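Long-range contact in MHC class I antigen (Ctenopharyngodon idella, PDB 5H5Z), which probably presents peptides to T cells at the cell surface, as a class I heavy chain bound to beta-2-microglobulin: residues A[83-97]-A[108-120]. Sequence-based numbering, arbitrary orientation.
Sequences FNQSKGVHTWQNMYG and GFYQYAYDGEDFV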
ATOM      1  N   PHE A  83     -26.938   9.787  -8.906  1.00 43.16           N
ATOM      2  CA  PHE A  83     -26.303  11.083  -8.650  1.00 43.17           C
ATOM      3  C   PHE A  83     -26.471  12.062  -9.815  1.00 49.40           C
ATOM      4  O   PHE A  83     -25.930  13.172  -9.778  1.00 48.60           O
ATOM      5  CB  PHE A  83     -24.820  10.911  -8.313  1.00 42.51           C
ATOM      6  CG  PHE A  83     -24.568  10.445  -6.910  1.00 44.00           C
ATOM      7  CD1 PHE A  83     -24.407  11.363  -5.875  1.00 43.48           C
ATOM      8  CD2 PHE A  83     -24.486   9.087  -6.617  1.00 44.19           C
ATOM      9  CE1 PHE A  83     -24.170  10.935  -4.577  1.00 46.18           C
ATOM     10  CE2 PHE A  83     -24.248   8.653  -5.322  1.00 43.12           C
ATOM     11  CZ  PHE A  83     -24.091   9.576  -4.299  1.00 41.70           C
ATOM     12  N   ASN A  84     -27.227  11.643 -10.831  1.00 48.55           N
ATOM     13  CA  ASN A  84     -27.463  12.433 -12.046  1.00 50.84           C
ATOM     14  C   ASN A  84     -26.170  12.760 -12.793  1.00 55.09           C
ATOM     15  O   ASN A  84     -25.936  13.903 -13.192  1.00 73.00           O
ATOM     16  CB  ASN A  84     -28.260  13.709 -11.735  1.00 58.22           C
ATOM     17  CG  ASN A  84     -29.575  13.421 -11.036  1.00 64.47           C
ATOM     18  OD1 ASN A  84     -30.293  12.484 -11.395  1.00 58.46           O
ATOM     19  ND2 ASN A  84     -29.901  14.230 -10.035  1.00 66.73           N
ATOM     20  N   GLN A  85     -25.332  11.742 -12.969  1.00 48.95           N
ATOM     21  CA  GLN A  85     -24.048  11.897 -13.644  1.00 50.26           C
ATOM     22  C   GLN A  85     -23.966  10.951 -14.843  1.00 66.83           C
ATOM     23  O   GLN A  85     -23.627   9.776 -14.700  1.00 72.20           O
ATOM     24  CB  GLN A  85     -22.896  11.639 -12.663  1.00 51.58           C
ATOM     25  CG  GLN A  85     -22.862  12.576 -11.458  1.00 50.21           C
ATOM     26  CD  GLN A  85     -21.995  12.052 -10.320  1.00 51.05           C
ATOM     27  OE1 GLN A  85     -21.786  10.848 -10.188  1.00 51.01           O
ATOM     28  NE2 GLN A  85     -21.496  12.959  -9.489  1.00 49.52           N
ATOM     29  N   SER A  86     -24.290  11.473 -16.025  1.00 71.17           N
ATOM     30  CA  SER A  86     -24.302  10.673 -17.252  1.00 71.13           C
ATOM     31  C   SER A  86     -23.025  10.853 -18.074  1.00 70.57           C
ATOM     32  O   SER A  86     -22.857  10.229 -19.123  1.00 73.47           O
ATOM     33  CB  SER A  86     -25.538  11.005 -18.097  1.00 78.19           C
ATOM     34  OG  SER A  86     -25.547  12.370 -18.479  1.00 84.29           O
ATOM     35  N   LYS A  87     -22.133  11.710 -17.585  1.00 69.23           N
ATOM     36  CA  LYS A  87     -20.870  11.999 -18.258  1.00 77.05           C
ATOM     37  C   LYS A  87     -19.692  11.851 -17.300  1.00 74.66           C
ATOM     38  O   LYS A  87     -19.872  11.819 -16.082  1.00 78.58           O
ATOM     39  CB  LYS A  87     -20.887  13.415 -18.849  1.00 78.66           C
ATOM     40  CG  LYS A  87     -21.758  13.570 -20.086  1.00 89.08           C
ATOM     41  CD  LYS A  87     -21.653  14.972 -20.664  1.00 76.44           C
ATOM     42  CE  LYS A  87     -22.481  15.104 -21.933  1.00 86.74           C
ATOM     43  NZ  LYS A  87     -22.377  16.467 -22.522  1.00 90.48           N
ATOM     44  N   GLY A  88     -18.491  11.745 -17.863  1.00 62.85           N
ATOM     45  CA  GLY A  88     -17.261  11.761 -17.079  1.00 56.51           C
ATOM     46  C   GLY A  88     -16.893  10.436 -16.440  1.00 51.30           C
ATOM     47  O   GLY A  88     -17.703   9.504 -16.392  1.00 50.73           O
ATOM     48  N   VAL A  89     -15.659  10.364 -15.946  1.00 40.81           N
ATOM     49  CA  VAL A  89     -15.141   9.156 -15.306  1.00 44.73           C
ATOM     50  C   VAL A  89     -15.668   9.011 -13.875  1.00 39.07           C
ATOM     51  O   VAL A  89     -15.643   9.957 -13.090  1.00 37.95           O
ATOM     52  CB  VAL A  89     -13.587   9.102 -15.350  1.00 53.08           C
ATOM     53  CG1 VAL A  89     -12.963  10.357 -14.750  1.00 64.43           C
ATOM     54  CG2 VAL A  89     -13.056   7.848 -14.665  1.00 49.02           C
ATOM     55  N   HIS A  90     -16.164   7.823 -13.550  1.00 32.21           N
ATOM     56  CA  HIS A  90     -16.593   7.529 -12.189  1.00 29.52           C
ATOM     57  C   HIS A  90     -16.045   6.182 -11.736  1.00 29.33           C
ATOM     58  O   HIS A  90     -15.662   5.351 -12.563  1.00 30.77           O
ATOM     59  CB  HIS A  90     -18.117   7.608 -12.068  1.00 32.96           C
ATOM     60  CG  HIS A  90     -18.668   8.968 -12.368  1.00 35.66           C
ATOM     61  ND1 HIS A  90     -18.647   9.998 -11.452  1.00 37.28           N
ATOM     62  CD2 HIS A  90     -19.227   9.476 -13.492  1.00 40.17           C
ATOM     63  CE1 HIS A  90     -19.181  11.078 -11.994  1.00 39.97           C
ATOM     64  NE2 HIS A  90     -19.542  10.788 -13.232  1.00 40.21           N
ATOM     65  N   THR A  91     -15.984   5.989 -10.421  1.00 27.95           N
ATOM     66  CA  THR A  91     -15.377   4.791  -9.844  1.00 25.54           C
ATOM     67  C   THR A  91     -16.312   4.108  -8.858  1.00 27.82           C
ATOM     68  O   THR A  91     -17.103   4.763  -8.169  1.00 25.32           O
ATOM     69  CB  THR A  91     -14.053   5.097  -9.108  1.00 31.51           C
ATOM     70  OG1 THR A  91     -14.335   5.750  -7.866  1.00 34.53           O
ATOM     71  CG2 THR A  91     -13.136   5.981  -9.942  1.00 28.70           C
ATOM     72  N   TRP A  92     -16.192   2.784  -8.795  1.00 24.61           N
ATOM     73  CA  TRP A  92     -16.942   1.956  -7.878  1.00 21.96           C
ATOM     74  C   TRP A  92     -15.939   1.008  -7.236  1.00 22.23           C
ATOM     75  O   TRP A  92     -15.170   0.334  -7.928  1.00 23.64           O
ATOM     76  CB  TRP A  92     -18.030   1.188  -8.644  1.00 21.77           C
ATOM     77  CG  TRP A  92     -18.867   0.245  -7.816  1.00 23.42           C
ATOM     78  CD1 TRP A  92     -18.922  -1.119  -7.927  1.00 25.76           C
ATOM     79  CD2 TRP A  92     -19.773   0.597  -6.763  1.00 24.17           C
ATOM     80  NE1 TRP A  92     -19.810  -1.637  -7.012  1.00 23.89           N
ATOM     81  CE2 TRP A  92     -20.347  -0.605  -6.286  1.00 25.84           C
ATOM     82  CE3 TRP A  92     -20.171   1.818  -6.188  1.00 23.88           C
ATOM     83  CZ2 TRP A  92     -21.283  -0.628  -5.246  1.00 23.88           C
ATOM     84  CZ3 TRP A  92     -21.100   1.796  -5.154  1.00 23.71           C
ATOM     85  CH2 TRP A  92     -21.644   0.575  -4.692  1.00 24.39           C
ATOM     86  N   GLN A  93     -15.935   0.983  -5.908  1.00 22.29           N
ATOM     87  CA  GLN A  93     -14.957   0.200  -5.157  1.00 20.95           C
ATOM     88  C   GLN A  93     -15.609  -0.727  -4.146  1.00 21.30           C
ATOM     89  O   GLN A  93     -16.648  -0.409  -3.568  1.00 21.61           O
ATOM     90  CB  GLN A  93     -13.993   1.123  -4.413  1.00 21.34           C
ATOM     91  CG  GLN A  93     -12.932   1.784  -5.268  1.00 21.05           C
ATOM     92  CD  GLN A  93     -12.293   2.963  -4.552  1.00 23.96           C
ATOM     93  OE1 GLN A  93     -12.930   3.993  -4.340  1.00 23.48           O
ATOM     94  NE2 GLN A  93     -11.036   2.810  -4.163  1.00 21.22           N
ATOM     95  N   ASN A  94     -14.964  -1.867  -3.926  1.00 20.79           N
ATOM     96  CA  ASN A  94     -15.358  -2.813  -2.899  1.00 19.27           C
ATOM     97  C   ASN A  94     -14.084  -3.283  -2.206  1.00 20.39           C
ATOM     98  O   ASN A  94     -13.102  -3.637  -2.864  1.00 19.74           O
ATOM     99  CB  ASN A  94     -16.108  -3.986  -3.548  1.00 19.09           C
ATOM    100  CG  ASN A  94     -16.584  -5.043  -2.551  1.00 19.60           C
ATOM    101  OD1 ASN A  94     -16.905  -4.761  -1.391  1.00 21.86           O
ATOM    102  ND2 ASN A  94     -16.680  -6.270  -3.032  1.00 18.68           N
ATOM    103  N   MET A  95     -14.083  -3.238  -0.880  1.00 17.82           N
ATOM    104  CA  MET A  95     -13.058  -3.931  -0.113  1.00 17.42           C
ATOM    105  C   MET A  95     -13.730  -4.812   0.932  1.00 17.57           C
ATOM    106  O   MET A  95     -14.705  -4.412   1.572  1.00 19.28           O
ATOM    107  CB  MET A  95     -12.057  -2.958   0.529  1.00 19.89           C
ATOM    108  CG  MET A  95     -12.660  -2.008   1.550  1.00 22.06           C
ATOM    109  SD  MET A  95     -11.515  -0.721   2.067  1.00 33.43           S
ATOM    110  CE  MET A  95     -10.187  -1.709   2.760  1.00 34.39           C
ATOM    111  N   TYR A  96     -13.224  -6.026   1.084  1.00 17.11           N
ATOM    112  CA  TYR A  96     -13.737  -6.913   2.102  1.00 16.11           C
ATOM    113  C   TYR A  96     -12.620  -7.819   2.549  1.00 17.53           C
ATOM    114  O   TYR A  96     -11.628  -7.989   1.838  1.00 18.18           O
ATOM    115  CB  TYR A  96     -14.936  -7.729   1.590  1.00 16.63           C
ATOM    116  CG  TYR A  96     -14.651  -8.666   0.440  1.00 17.02           C
ATOM    117  CD1 TYR A  96     -14.262  -9.994   0.671  1.00 18.08           C
ATOM    118  CD2 TYR A  96     -14.809  -8.244  -0.885  1.00 17.01           C
ATOM    119  CE1 TYR A  96     -14.016 -10.862  -0.384  1.00 18.60           C
ATOM    120  CE2 TYR A  96     -14.564  -9.108  -1.946  1.00 17.34           C
ATOM    121  CZ  TYR A  96     -14.170 -10.412  -1.688  1.00 17.22           C
ATOM    122  OH  TYR A  96     -13.931 -11.266  -2.734  1.00 21.13           O
ATOM    123  N   GLY A  97     -12.781  -8.410   3.722  1.00 16.62           N
ATOM    124  CA  GLY A  97     -11.769  -9.321   4.203  1.00 18.13           C
ATOM    125  C   GLY A  97     -11.996  -9.755   5.619  1.00 16.24           C
ATOM    126  O   GLY A  97     -12.929  -9.296   6.275  1.00 17.22           O
ATOM    127  N   GLY A 108     -14.109  -9.265  10.569  1.00 21.92           N
ATOM    128  CA  GLY A 108     -14.307  -9.123   9.138  1.00 20.67           C
ATOM    129  C   GLY A 108     -15.055  -7.855   8.790  1.00 18.49           C
ATOM    130  O   GLY A 108     -15.751  -7.286   9.637  1.00 23.15           O
ATOM    131  N   PHE A 109     -14.905  -7.414   7.544  1.00 18.93           N
ATOM    132  CA  PHE A 109     -15.561  -6.199   7.055  1.00 18.55           C
ATOM    133  C   PHE A 109     -15.987  -6.369   5.599  1.00 18.32           C
ATOM    134  O   PHE A 109     -15.439  -7.208   4.880  1.00 17.47           O
ATOM    135  CB  PHE A 109     -14.617  -4.994   7.186  1.00 20.50           C
ATOM    136  CG  PHE A 109     -13.378  -5.106   6.345  1.00 20.66           C
ATOM    137  CD1 PHE A 109     -12.282  -5.842   6.792  1.00 22.21           C
ATOM    138  CD2 PHE A 109     -13.304  -4.479   5.103  1.00 21.63           C
ATOM    139  CE1 PHE A 109     -11.137  -5.955   6.016  1.00 24.26           C
ATOM    140  CE2 PHE A 109     -12.161  -4.584   4.323  1.00 23.79           C
ATOM    141  CZ  PHE A 109     -11.076  -5.322   4.781  1.00 26.56           C
ATOM    142  N   TYR A 110     -16.959  -5.564   5.173  1.00 19.39           N
ATOM    143  CA  TYR A 110     -17.457  -5.592   3.799  1.00 17.36           C
ATOM    144  C   TYR A 110     -17.989  -4.193   3.484  1.00 18.23           C
ATOM    145  O   TYR A 110     -18.947  -3.733   4.109  1.00 19.28           O
ATOM    146  CB  TYR A 110     -18.562  -6.651   3.645  1.00 16.80           C
ATOM    147  CG  TYR A 110     -18.429  -7.523   2.411  1.00 18.04           C
ATOM    148  CD1 TYR A 110     -18.608  -6.998   1.130  1.00 18.72           C
ATOM    149  CD2 TYR A 110     -18.146  -8.892   2.528  1.00 19.35           C
ATOM    150  CE1 TYR A 110     -18.481  -7.795   0.003  1.00 20.32           C
ATOM    151  CE2 TYR A 110     -18.023  -9.697   1.407  1.00 21.20           C
ATOM    152  CZ  TYR A 110     -18.195  -9.147   0.148  1.00 22.91           C
ATOM    153  OH  TYR A 110     -18.076  -9.945  -0.965  1.00 27.33           O
ATOM    154  N   GLN A 111     -17.355  -3.518   2.526  1.00 18.25           N
ATOM    155  CA  GLN A 111     -17.608  -2.087   2.279  1.00 20.13           C
ATOM    156  C   GLN A 111     -17.572  -1.737   0.797  1.00 19.28           C
ATOM    157  O   GLN A 111     -16.807  -2.323   0.028  1.00 19.83           O
ATOM    158  CB  GLN A 111     -16.569  -1.228   3.012  1.00 25.45           C
ATOM    159  CG  GLN A 111     -16.557  -1.397   4.524  1.00 34.13           C
ATOM    160  CD  GLN A 111     -15.262  -0.931   5.165  1.00 41.82           C
ATOM    161  OE1 GLN A 111     -14.373  -0.408   4.498  1.00 44.49           O
ATOM    162  NE2 GLN A 111     -15.151  -1.126   6.470  1.00 49.12           N
ATOM    163  N   TYR A 112     -18.392  -0.763   0.409  1.00 20.79           N
ATOM    164  CA  TYR A 112     -18.416  -0.257  -0.962  1.00 22.14           C
ATOM    165  C   TYR A 112     -18.318   1.270  -0.970  1.00 21.69           C
ATOM    166  O   TYR A 112     -18.782   1.924  -0.037  1.00 21.70           O
ATOM    167  CB  TYR A 112     -19.710  -0.679  -1.660  1.00 22.62           C
ATOM    168  CG  TYR A 112     -19.878  -2.178  -1.871  1.00 19.79           C
ATOM    169  CD1 TYR A 112     -20.366  -3.003  -0.851  1.00 20.04           C
ATOM    170  CD2 TYR A 112     -19.570  -2.767  -3.100  1.00 20.20           C
ATOM    171  CE1 TYR A 112     -20.532  -4.364  -1.050  1.00 20.85           C
ATOM    172  CE2 TYR A 112     -19.742  -4.134  -3.308  1.00 20.72           C
ATOM    173  CZ  TYR A 112     -20.216  -4.924  -2.280  1.00 21.35           C
ATOM    174  OH  TYR A 112     -20.395  -6.280  -2.482  1.00 23.70           O
ATOM    175  N   ALA A 113     -17.718   1.828  -2.022  1.00 21.31           N
ATOM    176  CA  ALA A 113     -17.630   3.285  -2.194  1.00 21.31           C
ATOM    177  C   ALA A 113     -17.888   3.677  -3.631  1.00 22.66           C
ATOM    178  O   ALA A 113     -17.512   2.954  -4.562  1.00 22.08           O
ATOM    179  CB  ALA A 113     -16.266   3.810  -1.761  1.00 21.02           C
ATOM    180  N   TYR A 114     -18.529   4.831  -3.798  1.00 22.89           N
ATOM    181  CA  TYR A 114     -18.715   5.436  -5.102  1.00 23.85           C
ATOM    182  C   TYR A 114     -17.921   6.733  -5.160  1.00 26.83           C
ATOM    183  O   TYR A 114     -18.007   7.563  -4.249  1.00 24.96           O
ATOM    184  CB  TYR A 114     -20.197   5.705  -5.368  1.00 27.64           C
ATOM    185  CG  TYR A 114     -20.447   6.439  -6.666  1.00 28.69           C
ATOM    186  CD1 TYR A 114     -20.178   5.830  -7.891  1.00 24.73           C
ATOM    187  CD2 TYR A 114     -20.941   7.746  -6.671  1.00 28.11           C
ATOM    188  CE1 TYR A 114     -20.402   6.489  -9.085  1.00 30.98           C
ATOM    189  CE2 TYR A 114     -21.170   8.415  -7.862  1.00 29.54           C
ATOM    190  CZ  TYR A 114     -20.898   7.784  -9.064  1.00 29.32           C
ATOM    191  OH  TYR A 114     -21.121   8.445 -10.248  1.00 34.53           O
ATOM    192  N   ASP A 115     -17.153   6.897  -6.237  1.00 24.78           N
ATOM    193  CA  ASP A 115     -16.205   8.017  -6.384  1.00 25.12           C
ATOM    194  C   ASP A 115     -15.356   8.239  -5.129  1.00 25.89           C
ATOM    195  O   ASP A 115     -15.108   9.375  -4.720  1.00 26.62           O
ATOM    196  CB  ASP A 115     -16.919   9.304  -6.836  1.00 24.96           C
ATOM    197  CG  ASP A 115     -17.340   9.253  -8.294  1.00 28.74           C
ATOM    198  OD1 ASP A 115     -16.770   8.454  -9.063  1.00 30.18           O
ATOM    199  OD2 ASP A 115     -18.244  10.019  -8.685  1.00 29.56           O
ATOM    200  N   GLY A 116     -14.917   7.137  -4.521  1.00 24.13           N
ATOM    201  CA  GLY A 116     -14.038   7.187  -3.353  1.00 25.28           C
ATOM    202  C   GLY A 116     -14.673   7.657  -2.054  1.00 25.35           C
ATOM    203  O   GLY A 116     -13.968   8.039  -1.123  1.00 25.66           O
ATOM    204  N   GLU A 117     -16.002   7.637  -1.992  1.00 26.44           N
ATOM    205  CA  GLU A 117     -16.732   7.980  -0.771  1.00 24.84           C
ATOM    206  C   GLU A 117     -17.650   6.834  -0.340  1.00 25.18           C
ATOM    207  O   GLU A 117     -18.273   6.194  -1.187  1.00 25.03           O
ATOM    208  CB  GLU A 117     -17.559   9.248  -0.985  1.00 30.04           C
ATOM    209  CG  GLU A 117     -16.730  10.520  -1.084  1.00 34.61           C
ATOM    210  CD  GLU A 117     -17.593  11.764  -1.151  1.00 46.22           C
ATOM    211  OE1 GLU A 117     -18.497  11.825  -2.012  1.00 50.33           O
ATOM    212  OE2 GLU A 117     -17.366  12.683  -0.341  1.00 54.08           O
ATOM    213  N   ASP A 118     -17.749   6.601   0.971  1.00 24.08           N
ATOM    214  CA  ASP A 118     -18.614   5.540   1.524  1.00 23.12           C
ATOM    215  C   ASP A 118     -19.976   5.510   0.843  1.00 25.61           C
ATOM    216  O   ASP A 118     -20.609   6.558   0.653  1.00 26.36           O
ATOM    217  CB  ASP A 118     -18.826   5.726   3.029  1.00 27.22           C
ATOM    218  CG  ASP A 118     -17.590   5.404   3.850  1.00 30.01           C
ATOM    219  OD1 ASP A 118     -16.591   4.901   3.295  1.00 32.69           O
ATOM    220  OD2 ASP A 118     -17.624   5.650   5.071  1.00 33.89           O
ATOM    221  N   PHE A 119     -20.417   4.310   0.472  1.00 24.12           N
ATOM    222  CA  PHE A 119     -21.744   4.117  -0.114  1.00 23.92           C
ATOM    223  C   PHE A 119     -22.583   3.220   0.807  1.00 25.00           C
ATOM    224  O   PHE A 119     -23.548   3.689   1.411  1.00 23.78           O
ATOM    225  CB  PHE A 119     -21.630   3.548  -1.535  1.00 25.30           C
ATOM    226  CG  PHE A 119     -22.936   3.500  -2.290  1.00 28.10           C
ATOM    227  CD1 PHE A 119     -23.476   4.650  -2.856  1.00 27.34           C
ATOM    228  CD2 PHE A 119     -23.621   2.293  -2.447  1.00 27.78           C
ATOM    229  CE1 PHE A 119     -24.675   4.604  -3.557  1.00 25.94           C
ATOM    230  CE2 PHE A 119     -24.820   2.239  -3.152  1.00 30.23           C
ATOM    231  CZ  PHE A 119     -25.346   3.395  -3.710  1.00 30.74           C
ATOM    232  N   VAL A 120     -22.207   1.944   0.928  1.00 24.00           N
ATOM    233  CA  VAL A 120     -22.816   1.041   1.915  1.00 21.24           C
ATOM    234  C   VAL A 120     -21.740   0.216   2.637  1.00 19.62           C
ATOM    235  O   VAL A 120     -20.725  -0.155   2.041  1.00 21.93           O
ATOM    236  CB  VAL A 120     -23.878   0.072   1.311  1.00 20.91           C
ATOM    237  CG1 VAL A 120     -25.136   0.814   0.883  1.00 24.15           C
ATOM    238  CG2 VAL A 120     -23.304  -0.738   0.154  1.00 22.58           C
TER
HETATM  239  O   HOH W   1     -19.890  11.641  -7.119  1.00 34.39           O
HETATM  240  O   HOH W   2     -15.245   4.512  -5.546  1.00 23.20           O
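Tyr-96 and Tyr-110 meet as an offset stack, with centroids 4.5 Å apart and planes 5° from parallel. Tyr-96 CB sits over the centre of the Tyr-110 ring, and Tyr-110 OH lies over the face of the Tyr-96 ring. Tyr-96 OH bonds to Tyr-9 OH and the peptide backbone, and Tyr-110 OH to a polar peptide side chain, so this stack forms part of the groove floor. The Asn-94 side-chain amide lies flat over one face of Tyr-112, and Trp-92 CZ2 lies 3.5 Å from Tyr-112 CD2. Trp-92 has CG anti to its backbone N (chi1 178°), which carries the indole across the neighbouring strand. Its six-membered ring points an edge at the face of Phe-119, with planes at 80°.

On the other side of the sheet, Phe-109 lays a face over the backbone of Tyr-96 and Gly-97. Its ring also makes a cation-pi contact with Lys-59 of the beta-2-microglobulin chain.

Strands 90-97 and 108-114 pair antiparallel, as neighbours in the floor of the MHC class I peptide platform. In the type I' turn Tyr-114 to Glu-117, the Asp-115 carboxylate reaches back to His-90 and Thr-91. Its OD2 uses the syn lone pair for His-90 ND1 (2.8 Å), close to the imidazole plane. Its OD1 accepts from Thr-91 N (2.9 Å). Tyr-114 OH lies over a face of the same imidazole and donates a very short bond to Gln-85 OE1 (2.5 Å). A water joins Gln-85 NE2 to Asp-115 OD2.

His-90 NE2 also donates to Lys-87 O (3.0 Å), so both ring nitrogens are held and the ring's rotation is fixed. Together these bonds hold loop 83-89 and the strand's start against turn 114-117. With both nitrogens donating beside a buried carboxylate, the imidazole is probably protonated.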